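Local coordinates for extracellular haem-binding protein (Streptomyces reticuli, PDB 3FPW), which binds haem outside the cell and degrades it, forms an octameric assembly, and interacts with a cognate two-component sensor kinase, at residues 121-124 / 129-132; 86-91 / 180-185. One frame throughout, in Å; residues are numbered along the deposited sequence.

Contact 1. Residues 121-124 / 129-132; sequences FTAV and PTSE
The methyl CG2 of T130 carries this contact, reaching from the first turn of helix 130-135 to the flank of helix 112-126. CG2 lies 3.9 Å from CB of T122, and the two threonine methyls, CG2 of T122 and CG2 of T130, are also 3.9 Å apart, the side chains crossing at about a right angle. One residue further along, the same methyl meets A123, in van der Waals contact with the backbone at 3.8 Å from its N and 4.2 Å from its CB. T122 turns its own methyl to the contact by setting CG2 anti to the backbone N. The polar atoms are engaged elsewhere. OG1 of T122 is hydrogen-bonded to the carbonyl of R118, one turn earlier in the helix, and to the amide of L150. OG1 of T130 has the carbonyl of L152 and the amide of G155 as partners, with a weak bond to E180. P129, the N-cap of the short helix, brings its CA within 5.5 Å of the CA of A123. With no hydrogen bond between 121-124 and 129-132, the two helices meet here through small apolar groups, while both buried threonine hydroxyls are satisfied by the surrounding backbone.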
loop_
_atom_site.group_PDB
_atom_site.type_symbol
_atom_site.label_atom_id
_atom_site.label_comp_id
_atom_site.label_asym_id
_atom_site.label_seq_id
_atom_site.Cartn_x
_atom_site.Cartn_y
_atom_site.Cartn_z
ATOM N N PHE A 121 10.914 -3.230 -15.889
ATOM C CA PHE A 121 11.703 -2.594 -14.845
ATOM C C PHE A 121 12.926 -3.471 -14.521
ATOM O O PHE A 121 14.031 -2.984 -14.296
ATOM C CB PHE A 121 10.801 -2.470 -13.595
ATOM C CG PHE A 121 11.477 -1.848 -12.397
ATOM C CD1 PHE A 121 12.031 -2.640 -11.385
ATOM C CD2 PHE A 121 11.543 -0.463 -12.267
ATOM C CE1 PHE A 121 12.657 -2.057 -10.272
ATOM C CE2 PHE A 121 12.146 0.113 -11.144
ATOM C CZ PHE A 121 12.708 -0.683 -10.166
ATOM N N THR A 122 12.726 -4.785 -14.491
ATOM C CA THR A 122 13.790 -5.690 -14.075
ATOM C C THR A 122 14.880 -5.748 -15.130
ATOM O O THR A 122 16.089 -5.698 -14.819
ATOM C CB THR A 122 13.217 -7.070 -13.785
ATOM O OG1 THR A 122 12.236 -6.918 -12.752
ATOM C CG2 THR A 122 14.304 -8.017 -13.314
ATOM N N ALA A 123 14.458 -5.837 -16.390
ATOM C CA ALA A 123 15.407 -5.857 -17.496
ATOM C C ALA A 123 16.273 -4.590 -17.560
ATOM O O ALA A 123 17.495 -4.672 -17.801
ATOM C CB ALA A 123 14.674 -6.045 -18.814
ATOM N N VAL A 124 15.669 -3.419 -17.357
ATOM C CA VAL A 124 16.421 -2.176 -17.466
ATOM C C VAL A 124 17.303 -1.951 -16.242
ATOM O O VAL A 124 18.336 -1.306 -16.331
ATOM C CB VAL A 124 15.539 -0.930 -17.749
ATOM C CG1 VAL A 124 14.825 -0.486 -16.504
ATOM C CG2 VAL A 124 16.422 0.220 -18.296
ATOM N N PRO A 129 18.241 -9.497 -20.339
ATOM C CA PRO A 129 16.923 -10.115 -20.542
ATOM C C PRO A 129 16.482 -10.831 -19.266
ATOM O O PRO A 129 17.318 -11.407 -18.570
ATOM C CB PRO A 129 17.175 -11.137 -21.655
ATOM C CG PRO A 129 18.503 -10.792 -22.254
ATOM C CD PRO A 129 19.290 -10.111 -21.177
ATOM N N THR A 130 15.194 -10.800 -18.934
ATOM C CA THR A 130 14.780 -11.394 -17.679
ATOM C C THR A 130 14.869 -12.916 -17.708
ATOM O O THR A 130 14.986 -13.550 -16.658
ATOM C CB THR A 130 13.352 -10.961 -17.238
ATOM O OG1 THR A 130 12.432 -11.157 -18.312
ATOM C CG2 THR A 130 13.346 -9.476 -16.804
ATOM N N SER A 131 14.848 -13.498 -18.900
ATOM C CA SER A 131 15.108 -14.932 -19.014
ATOM C C SER A 131 16.470 -15.269 -18.438
ATOM O O SER A 131 16.617 -16.283 -17.757
ATOM C CB SER A 131 15.067 -15.394 -20.470
ATOM O OG SER A 131 15.990 -14.653 -21.223
ATOM N N GLU A 132 17.472 -14.443 -18.704
ATOM C CA GLU A 132 18.788 -14.737 -18.171
ATOM C C GLU A 132 18.843 -14.416 -16.685
ATOM O O GLU A 132 19.405 -15.186 -15.896
ATOM C CB GLU A 132 19.869 -13.987 -18.934
ATOM C CG GLU A 132 21.249 -14.580 -18.737
ATOM C CD GLU A 132 21.697 -15.437 -19.914
ATOM O OE1 GLU A 132 22.912 -15.631 -20.069
ATOM O OE2 GLU A 132 20.859 -15.892 -20.712
#

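Contact 2. Residues 86-91 / 180-185; sequences RHVSVA and EQYARA
R86 and Y182 cross at about a right angle and are joined by one hydrogen bond, NH1 of R86 donating to OH of Y182 at 3.0 Å. The bond is bent, with an N-H...O angle of 138°, and the phenol oxygen sits near the guanidinium edge, tilted 21° from its plane. That oxygen has a second partner in D84, so the hydroxyl is gripped by a carboxylate as well as an arginine. Apolar contact accompanies the bond. A bend at chi2 (57°) folds the R86 chain back past the phenol end of the ring, placing CG 3.7 Å from OH of Y182 and CB 4.0 Å from CE2 of Y182. Further in, CG1 of V88 approaches the ring obliquely, 4.3 Å from CD2 of Y182. At its nearest approach the R86 side chain is about 3 Å from a bound iron(III) ion. An alanine in place of R86 would probably deprive the Y182 hydroxyl of its N-H donor and uncover the phenol end of the ring. Helix 176-187 packs its tyrosine against the residues leading into strand 89-94; A81 of helix 67-83 touches both V88 and Y182, and V170 of strand 163-171 lies against V88.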
loop_
_atom_site.group_PDB
_atom_site.type_symbol
_atom_site.label_atom_id
_atom_site.label_comp_id
_atom_site.label_asym_id
_atom_site.label_seq_id
_atom_site.Cartn_x
_atom_site.Cartn_y
_atom_site.Cartn_z
ATOM N N ARG A 86 -1.804 -14.306 -30.087
ATOM C CA ARG A 86 -1.554 -14.183 -28.651
ATOM C C ARG A 86 -2.127 -12.875 -28.116
ATOM O O ARG A 86 -2.320 -11.910 -28.864
ATOM C CB ARG A 86 -0.051 -14.284 -28.316
ATOM C CG ARG A 86 0.422 -15.665 -27.825
ATOM C CD ARG A 86 0.096 -16.711 -28.856
ATOM N NE ARG A 86 0.413 -18.099 -28.490
ATOM C CZ ARG A 86 1.493 -18.743 -28.912
ATOM N NH1 ARG A 86 2.398 -18.105 -29.653
ATOM N NH2 ARG A 86 1.682 -20.026 -28.586
ATOM N N HIS A 87 -2.399 -12.861 -26.817
ATOM C CA HIS A 87 -3.049 -11.722 -26.171
ATOM C C HIS A 87 -2.177 -11.260 -25.024
ATOM O O HIS A 87 -2.078 -11.958 -24.031
ATOM C CB HIS A 87 -4.399 -12.195 -25.631
ATOM C CG HIS A 87 -5.221 -12.873 -26.668
ATOM N ND1 HIS A 87 -5.941 -12.173 -27.607
ATOM C CD2 HIS A 87 -5.393 -14.186 -26.954
ATOM C CE1 HIS A 87 -6.545 -13.027 -28.419
ATOM N NE2 HIS A 87 -6.224 -14.253 -28.046
ATOM N N VAL A 88 -1.515 -10.113 -25.177
ATOM C CA VAL A 88 -0.458 -9.741 -24.232
ATOM C C VAL A 88 -0.644 -8.319 -23.773
ATOM O O VAL A 88 -1.354 -7.539 -24.414
ATOM C CB VAL A 88 0.955 -9.873 -24.841
ATOM C CG1 VAL A 88 1.205 -11.331 -25.306
ATOM C CG2 VAL A 88 1.205 -8.841 -25.990
ATOM N N SER A 89 -0.033 -7.989 -22.643
ATOM C CA SER A 89 0.177 -6.607 -22.274
ATOM C C SER A 89 1.646 -6.294 -22.482
ATOM O O SER A 89 2.513 -7.184 -22.365
ATOM C CB SER A 89 -0.190 -6.341 -20.795
ATOM O OG SER A 89 -1.573 -6.538 -20.536
ATOM N N VAL A 90 1.941 -5.025 -22.749
ATOM C CA VAL A 90 3.307 -4.606 -23.042
ATOM C C VAL A 90 3.592 -3.333 -22.259
ATOM O O VAL A 90 2.743 -2.442 -22.157
ATOM C CB VAL A 90 3.518 -4.358 -24.567
ATOM C CG1 VAL A 90 4.965 -3.958 -24.855
ATOM C CG2 VAL A 90 3.176 -5.611 -25.359
ATOM N N ALA A 91 4.783 -3.257 -21.681
ATOM C CA ALA A 91 5.185 -2.030 -20.992
ATOM C C ALA A 91 6.551 -1.611 -21.454
ATOM O O ALA A 91 7.428 -2.470 -21.656
ATOM C CB ALA A 91 5.213 -2.233 -19.488
ATOM N N GLU A 180 9.045 -13.160 -24.287
ATOM C CA GLU A 180 10.308 -12.492 -24.568
ATOM C C GLU A 180 10.589 -12.387 -26.066
ATOM O O GLU A 180 11.228 -11.436 -26.507
ATOM C CB GLU A 180 11.467 -13.133 -23.801
ATOM C CG GLU A 180 12.530 -12.121 -23.448
ATOM C CD GLU A 180 13.555 -12.688 -22.492
ATOM O OE1 GLU A 180 14.627 -13.127 -22.960
ATOM O OE2 GLU A 180 13.271 -12.711 -21.281
ATOM N N GLN A 181 10.109 -13.359 -26.845
ATOM C CA GLN A 181 10.121 -13.237 -28.306
ATOM C C GLN A 181 9.417 -11.957 -28.739
ATOM O O GLN A 181 9.924 -11.207 -29.573
ATOM C CB GLN A 181 9.431 -14.447 -28.940
ATOM C CG GLN A 181 9.387 -14.480 -30.467
ATOM C CD GLN A 181 8.800 -15.795 -30.996
ATOM O OE1 GLN A 181 7.696 -15.822 -31.538
ATOM N NE2 GLN A 181 9.528 -16.888 -30.811
ATOM N N TYR A 182 8.241 -11.700 -28.184
ATOM C CA TYR A 182 7.501 -10.510 -28.608
ATOM C C TYR A 182 8.158 -9.223 -28.102
ATOM O O TYR A 182 8.133 -8.192 -28.789
ATOM C CB TYR A 182 6.053 -10.584 -28.135
ATOM C CG TYR A 182 5.357 -11.847 -28.600
ATOM C CD1 TYR A 182 5.501 -12.293 -29.905
ATOM C CD2 TYR A 182 4.538 -12.557 -27.752
ATOM C CE1 TYR A 182 4.871 -13.438 -30.341
ATOM C CE2 TYR A 182 3.902 -13.702 -28.167
ATOM C CZ TYR A 182 4.070 -14.137 -29.473
ATOM O OH TYR A 182 3.436 -15.283 -29.918
ATOM N N ALA A 183 8.761 -9.279 -26.918
ATOM C CA ALA A 183 9.522 -8.135 -26.405
ATOM C C ALA A 183 10.675 -7.807 -27.360
ATOM O O ALA A 183 10.897 -6.664 -27.694
ATOM C CB ALA A 183 10.067 -8.408 -24.984
ATOM N N ARG A 184 11.403 -8.832 -27.798
ATOM C CA ARG A 184 12.486 -8.629 -28.742
ATOM C C ARG A 184 11.981 -8.075 -30.068
ATOM O O ARG A 184 12.680 -7.296 -30.715
ATOM C CB ARG A 184 13.245 -9.938 -28.990
ATOM C CG ARG A 184 14.122 -10.389 -27.811
ATOM C CD ARG A 184 15.075 -11.502 -28.250
ATOM N NE ARG A 184 14.370 -12.643 -28.825
ATOM C CZ ARG A 184 13.904 -13.666 -28.108
ATOM N NH1 ARG A 184 14.075 -13.693 -26.799
ATOM N NH2 ARG A 184 13.283 -14.679 -28.706
ATOM N N ALA A 185 10.791 -8.491 -30.498
ATOM C CA ALA A 185 10.194 -7.960 -31.722
ATOM C C ALA A 185 9.895 -6.471 -31.597
ATOM O O ALA A 185 10.036 -5.712 -32.557
ATOM C CB ALA A 185 8.917 -8.727 -32.067
#

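Overall arrangement
Both contacts are largely buried, but contact 1 lies deeper, its centre about 7 Å from that of the chain, against about 10 Å for the centre of contact 2, whose R86 is partly exposed and close to iron. They join different elements: helix 112-126 to helix 130-135 across a short connection in contact 1, and the approach to strand 89-94 to helix 176-187 in contact 2, with 88 residues between segments 86-91 and 180-185. The first is nested inside the loop closed by the second. Contact 1 has no hydrogen bond across it and rests on methyl packing, whereas contact 2 adds an arginine-phenol bond. E180 connects them, its OE1 2.7 Å from OG of S131, a probable hydrogen bond.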